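Local coordinates for DUF1573 domain-containing protein (PDB 2QSV) that is of unknown function, may have cysteine-type peptidase activity, and carries a C-terminal Ig-like domain that binds a sodium ion, at residues V155-P160 and A198-I203; A161-P166 and R180-P185. All blocks are in the same frame, centred on the assembly; numbering follows the deposited sequence.

Interaction 1 (V155-P160 and A198-I203); sequences VTTRNP and ADISII. With NA (sodium ion), chain C; SO4 (sulfate ion), chain B.
T156 and S201 form the hydrogen-bonded pair of an antiparallel ladder between strands 150-157 and 195-204, in one sheet of the C-terminal Ig-like domain. The ladder illustrates how a regular strand pair can hand over to bound ions where the chain segments diverge. Its two backbone bonds are nearly straight: T156 N gives to S201 O at 2.8 Å, and S201 N returns to T156 O.

On the face that carries V155, T157, I200 and I202 the contact is apolar. V155 spreads its methyls over two isoleucines: with CG1 anti to the backbone N (chi1 173°), that branch slants across to I200 CG2 at 3.7 Å, while CG2 runs alongside I202 CG1. T157 lies beside I200, CG2 against CG1.

Water serves the other face. One molecule joins T156 OG1 to S201 O; a second donates a hydrogen bond to D199 O and also bonds S201 OG.

Toward N159 the two segments draw apart, and N159 CB meets A198 CB at 3.7 Å. A sulfate, probably from the crystallisation liquor, lies beside these residues and accepts a bond from D199 N through O1, at 2.8 Å; a water between the segments accepts from R158 N. On the side to which T157 points, the sodium ion takes T157 OG1 at 2.8 Å and N159 O at 2.6 Å; L162 O and three waters complete its shell. A chi1 of 57° brings T157 OG1 to the metal, between the backbone N and the carbonyl carbon.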
loop_
_atom_site.group_PDB
_atom_site.type_symbol
_atom_site.label_atom_id
_atom_site.label_comp_id
_atom_site.label_asym_id
_atom_site.label_seq_id
_atom_site.Cartn_x
_atom_site.Cartn_y
_atom_site.Cartn_z
ATOM N N VAL A 155 3.376 6.050 -7.193
ATOM C CA VAL A 155 3.732 4.912 -8.003
ATOM C C VAL A 155 4.415 3.981 -7.016
ATOM O O VAL A 155 5.488 4.292 -6.520
ATOM C CB VAL A 155 4.693 5.250 -9.199
ATOM C CG1 VAL A 155 5.142 3.967 -9.873
ATOM C CG2 VAL A 155 3.996 6.187 -10.289
ATOM N N THR A 156 3.766 2.866 -6.693
ATOM C CA THR A 156 4.279 1.999 -5.641
ATOM C C THR A 156 4.454 0.527 -6.088
ATOM O O THR A 156 3.702 0.004 -6.932
ATOM C CB THR A 156 3.464 2.129 -4.318
ATOM O OG1 THR A 156 2.079 2.044 -4.589
ATOM C CG2 THR A 156 3.735 3.494 -3.573
ATOM N N THR A 157 5.498 -0.095 -5.556
ATOM C CA THR A 157 5.725 -1.513 -5.734
ATOM C C THR A 157 5.803 -2.203 -4.325
ATOM O O THR A 157 6.253 -1.595 -3.331
ATOM C CB THR A 157 6.986 -1.788 -6.617
ATOM O OG1 THR A 157 8.117 -1.157 -6.028
ATOM C CG2 THR A 157 6.813 -1.214 -8.070
ATOM N N ARG A 158 5.345 -3.431 -4.236
ATOM C CA ARG A 158 5.452 -4.182 -2.973
ATOM C C ARG A 158 6.591 -5.234 -3.047
ATOM O O ARG A 158 7.233 -5.531 -2.056
ATOM C CB ARG A 158 4.111 -4.868 -2.608
ATOM C CG ARG A 158 2.883 -3.933 -2.461
ATOM C CD ARG A 158 3.059 -2.846 -1.398
ATOM N NE ARG A 158 1.806 -2.107 -1.118
ATOM C CZ ARG A 158 1.719 -0.836 -0.691
ATOM N NH1 ARG A 158 2.822 -0.103 -0.506
ATOM N NH2 ARG A 158 0.511 -0.285 -0.452
ATOM N N ASN A 159 6.854 -5.768 -4.221
ATOM C CA ASN A 159 7.913 -6.739 -4.390
ATOM C C ASN A 159 9.301 -6.091 -4.322
ATOM O O ASN A 159 9.563 -5.103 -5.048
ATOM C CB ASN A 159 7.681 -7.486 -5.705
ATOM C CG ASN A 159 8.535 -8.727 -5.838
ATOM O OD1 ASN A 159 9.771 -8.667 -5.799
ATOM N ND2 ASN A 159 7.878 -9.853 -6.007
ATOM N N PRO A 160 10.201 -6.637 -3.440
ATOM C CA PRO A 160 11.524 -6.098 -3.222
ATOM C C PRO A 160 12.474 -6.235 -4.416
ATOM O O PRO A 160 13.511 -5.599 -4.415
ATOM C CB PRO A 160 12.053 -6.922 -2.013
ATOM C CG PRO A 160 11.365 -8.217 -2.139
ATOM C CD PRO A 160 9.968 -7.837 -2.571
ATOM N N ALA A 198 4.426 -9.380 -10.294
ATOM C CA ALA A 198 4.266 -8.323 -9.307
ATOM C C ALA A 198 3.570 -7.094 -9.943
ATOM O O ALA A 198 3.705 -6.856 -11.168
ATOM C CB ALA A 198 5.616 -7.977 -8.747
ATOM N N ASP A 199 2.787 -6.377 -9.154
ATOM C CA ASP A 199 2.094 -5.191 -9.625
ATOM C C ASP A 199 2.853 -3.893 -9.372
ATOM O O ASP A 199 3.387 -3.672 -8.286
ATOM C CB ASP A 199 0.714 -5.033 -8.982
ATOM C CG ASP A 199 -0.258 -6.129 -9.394
ATOM O OD1 ASP A 199 -0.231 -6.572 -10.574
ATOM O OD2 ASP A 199 -1.031 -6.566 -8.502
ATOM N N ILE A 200 2.868 -3.031 -10.394
ATOM C CA ILE A 200 3.132 -1.624 -10.142
ATOM C C ILE A 200 1.782 -0.927 -9.951
ATOM O O ILE A 200 0.958 -1.005 -10.808
ATOM C CB ILE A 200 3.911 -0.929 -11.318
ATOM C CG1 ILE A 200 5.271 -1.610 -11.518
ATOM C CG2 ILE A 200 4.094 0.542 -10.943
ATOM C CD1 ILE A 200 5.926 -1.401 -12.973
ATOM N N SER A 201 1.579 -0.249 -8.832
ATOM C CA SER A 201 0.319 0.429 -8.576
ATOM C C SER A 201 0.474 1.938 -8.745
ATOM O O SER A 201 1.414 2.553 -8.180
ATOM C CB SER A 201 -0.189 0.132 -7.161
ATOM O OG SER A 201 -0.437 -1.263 -7.017
ATOM N N ILE A 202 -0.423 2.514 -9.545
ATOM C CA ILE A 202 -0.369 3.962 -9.838
ATOM C C ILE A 202 -1.647 4.604 -9.434
ATOM O O ILE A 202 -2.679 4.217 -9.874
ATOM C CB ILE A 202 -0.103 4.255 -11.389
ATOM C CG1 ILE A 202 1.225 3.601 -11.848
ATOM C CG2 ILE A 202 -0.191 5.815 -11.666
ATOM C CD1 ILE A 202 1.453 3.580 -13.391
ATOM N N ILE A 203 -1.578 5.596 -8.572
ATOM C CA ILE A 203 -2.743 6.398 -8.269
ATOM C C ILE A 203 -2.625 7.731 -9.041
ATOM O O ILE A 203 -1.605 8.380 -8.955
ATOM C CB ILE A 203 -2.917 6.617 -6.771
ATOM C CG1 ILE A 203 -3.312 5.241 -6.134
ATOM C CG2 ILE A 203 -4.037 7.682 -6.496
ATOM C CD1 ILE A 203 -3.555 5.265 -4.705
HETATM NA NA NA C . 9.725 -2.646 -4.223
HETATM S S SO4 B . 2.526 -7.487 -5.596
HETATM O O1 SO4 B . 2.054 -7.892 -6.919
HETATM O O2 SO4 B . 1.927 -8.331 -4.539
HETATM O O3 SO4 B . 3.981 -7.568 -5.479
HETATM O O4 SO4 B . 2.045 -6.133 -5.360
HETATM O O HOH W 1 0.561 4.153 -5.793
HETATM O O HOH W 2 1.952 -2.704 -6.199
HETATM O O HOH W 3 4.869 -5.121 -6.477
HETATM O O HOH W 4 9.269 -2.870 -1.743
HETATM O O HOH W 5 11.692 -1.954 -4.325
HETATM O O HOH W 6 9.786 -0.059 -4.190
#

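Interaction 2 (A161-P166 and R180-P185); sequences ALTAVP and RIAVDP. With NA (sodium ion), chain C.
L162 drives the shape of this contact: its CD1 methyl is the bump, and the hollow is made by two branched side chains two residues apart on the facing strand. With CG anti to the backbone N (chi1 176°), CD1 packs against I181 CG2 at 3.7 Å and V183 CG2 at 3.8 Å. L162 and I181 run alongside each other, whereas V183 is crossed at a slant. Two residues on, A164 presents only a methyl, and I181 CG1 lies 4.1 Å from A164 CB. Side chains from strands 150-157 and 195-204 close over this face, making it part of the core of the Ig-like sandwich. At the strand's start, A161 CB rests 3.6 Å from D184 O, with V187 and M188 of helix 185-190 beside it.

On the opposite face the relief is shallower. T163 OG1 rests 3.8 Å from A182 CB, and CB and CG of R180 lie against V165 O before the chain bends away toward its salt bridge with D167. The chemistry implies a division of labour: five backbone hydrogen bonds, from V165 and R180 to D184 N on A161 O, secure the edge strand 162-166, while its apolar face joins the core.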
loop_
_atom_site.group_PDB
_atom_site.type_symbol
_atom_site.label_atom_id
_atom_site.label_comp_id
_atom_site.label_asym_id
_atom_site.label_seq_id
_atom_site.Cartn_x
_atom_site.Cartn_y
_atom_site.Cartn_z
ATOM N N ALA A 161 12.148 -7.064 -5.396
ATOM C CA ALA A 161 12.981 -7.186 -6.598
ATOM C C ALA A 161 12.601 -6.146 -7.684
ATOM O O ALA A 161 13.295 -6.021 -8.683
ATOM C CB ALA A 161 12.869 -8.587 -7.185
ATOM N N LEU A 162 11.500 -5.431 -7.472
ATOM C CA LEU A 162 10.881 -4.559 -8.496
ATOM C C LEU A 162 10.863 -3.099 -8.051
ATOM O O LEU A 162 10.362 -2.792 -6.964
ATOM C CB LEU A 162 9.446 -5.011 -8.775
ATOM C CG LEU A 162 8.564 -4.183 -9.754
ATOM C CD1 LEU A 162 9.074 -4.132 -11.195
ATOM C CD2 LEU A 162 7.150 -4.719 -9.750
ATOM N N THR A 163 11.404 -2.211 -8.887
ATOM C CA THR A 163 11.256 -0.766 -8.673
ATOM C C THR A 163 10.678 -0.071 -9.907
ATOM O O THR A 163 10.800 -0.581 -11.004
ATOM C CB THR A 163 12.579 -0.066 -8.288
ATOM O OG1 THR A 163 13.558 -0.305 -9.301
ATOM C CG2 THR A 163 13.092 -0.575 -6.930
ATOM N N ALA A 164 9.975 1.045 -9.696
ATOM C CA ALA A 164 9.356 1.797 -10.812
ATOM C C ALA A 164 9.263 3.254 -10.439
ATOM O O ALA A 164 8.609 3.603 -9.446
ATOM C CB ALA A 164 7.968 1.228 -11.178
ATOM N N VAL A 165 9.918 4.109 -11.250
ATOM C CA VAL A 165 9.967 5.547 -11.019
ATOM C C VAL A 165 9.599 6.309 -12.309
ATOM O O VAL A 165 10.221 6.095 -13.328
ATOM C CB VAL A 165 11.373 5.987 -10.584
ATOM C CG1 VAL A 165 11.334 7.484 -10.079
ATOM C CG2 VAL A 165 11.912 5.055 -9.488
ATOM N N PRO A 166 8.566 7.185 -12.261
ATOM C CA PRO A 166 8.260 7.922 -13.502
ATOM C C PRO A 166 9.231 9.119 -13.682
ATOM O O PRO A 166 9.666 9.707 -12.695
ATOM C CB PRO A 166 6.815 8.387 -13.276
ATOM C CG PRO A 166 6.779 8.675 -11.763
ATOM C CD PRO A 166 7.654 7.555 -11.155
ATOM N N ARG A 180 10.298 4.245 -15.510
ATOM C CA ARG A 180 11.502 3.419 -15.638
ATOM C C ARG A 180 11.382 2.261 -14.636
ATOM O O ARG A 180 11.301 2.498 -13.475
ATOM C CB ARG A 180 12.765 4.193 -15.253
ATOM C CG ARG A 180 12.885 5.571 -15.911
ATOM C CD ARG A 180 13.249 5.472 -17.298
ATOM N NE ARG A 180 13.576 6.805 -17.844
ATOM C CZ ARG A 180 14.186 6.973 -19.014
ATOM N NH1 ARG A 180 14.553 5.898 -19.690
ATOM N NH2 ARG A 180 14.419 8.189 -19.516
ATOM N N ILE A 181 11.452 1.036 -15.122
ATOM C CA ILE A 181 11.241 -0.172 -14.327
ATOM C C ILE A 181 12.591 -0.915 -14.277
ATOM O O ILE A 181 13.355 -0.927 -15.252
ATOM C CB ILE A 181 10.124 -1.019 -14.976
ATOM C CG1 ILE A 181 8.808 -0.232 -14.892
ATOM C CG2 ILE A 181 9.993 -2.461 -14.344
ATOM C CD1 ILE A 181 7.783 -0.635 -15.931
ATOM N N ALA A 182 12.919 -1.460 -13.108
ATOM C CA ALA A 182 14.087 -2.350 -12.981
ATOM C C ALA A 182 13.736 -3.589 -12.126
ATOM O O ALA A 182 13.040 -3.457 -11.097
ATOM C CB ALA A 182 15.301 -1.597 -12.416
ATOM N N VAL A 183 14.124 -4.772 -12.601
ATOM C CA VAL A 183 13.961 -6.031 -11.840
ATOM C C VAL A 183 15.357 -6.570 -11.477
ATOM O O VAL A 183 16.224 -6.648 -12.342
ATOM C CB VAL A 183 13.079 -7.082 -12.563
ATOM C CG1 VAL A 183 13.107 -8.507 -11.827
ATOM C CG2 VAL A 183 11.665 -6.576 -12.654
ATOM N N ASP A 184 15.565 -6.869 -10.185
ATOM C CA ASP A 184 16.848 -7.335 -9.653
ATOM C C ASP A 184 16.770 -8.858 -9.429
ATOM O O ASP A 184 16.160 -9.310 -8.444
ATOM C CB ASP A 184 17.190 -6.592 -8.346
ATOM C CG ASP A 184 18.685 -6.756 -7.902
ATOM O OD1 ASP A 184 19.394 -7.710 -8.314
ATOM O OD2 ASP A 184 19.143 -5.913 -7.097
ATOM N N PRO A 185 17.358 -9.652 -10.352
ATOM C CA PRO A 185 17.317 -11.112 -10.230
ATOM C C PRO A 185 18.099 -11.638 -9.002
ATOM O O PRO A 185 17.816 -12.744 -8.554
ATOM C CB PRO A 185 17.990 -11.603 -11.522
ATOM C CG PRO A 185 18.865 -10.501 -11.917
ATOM C CD PRO A 185 18.163 -9.230 -11.510
HETATM NA NA NA C . 9.725 -2.646 -4.223
HETATM O O HOH W 7 14.763 -3.305 -8.902
HETATM O O HOH W 5 11.692 -1.954 -4.325
HETATM O O HOH W 6 9.786 -0.059 -4.190
HETATM O O HOH W 4 9.269 -2.870 -1.743
#

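How the interactions relate
From the N terminus, the chain runs up strand 150-157, passes through the sodium-binding turn and enters strand 162-166, so the first segments of the two interactions follow each other directly. Interaction 2 closes the shorter loop, when strand 176-183 returns beside 162-166. The chain then passes through helix 185-190 before strand 195-204 closes the longer loop of interaction 1, within which interaction 2 is nested. The two contacts belong to different sheets of one Ig-like domain. They meet in its core, where I200 CD1 touches I181 CD1 at 3.6 Å, and at the sodium ion, to which both contribute ligands at the crossing from one sheet to the other.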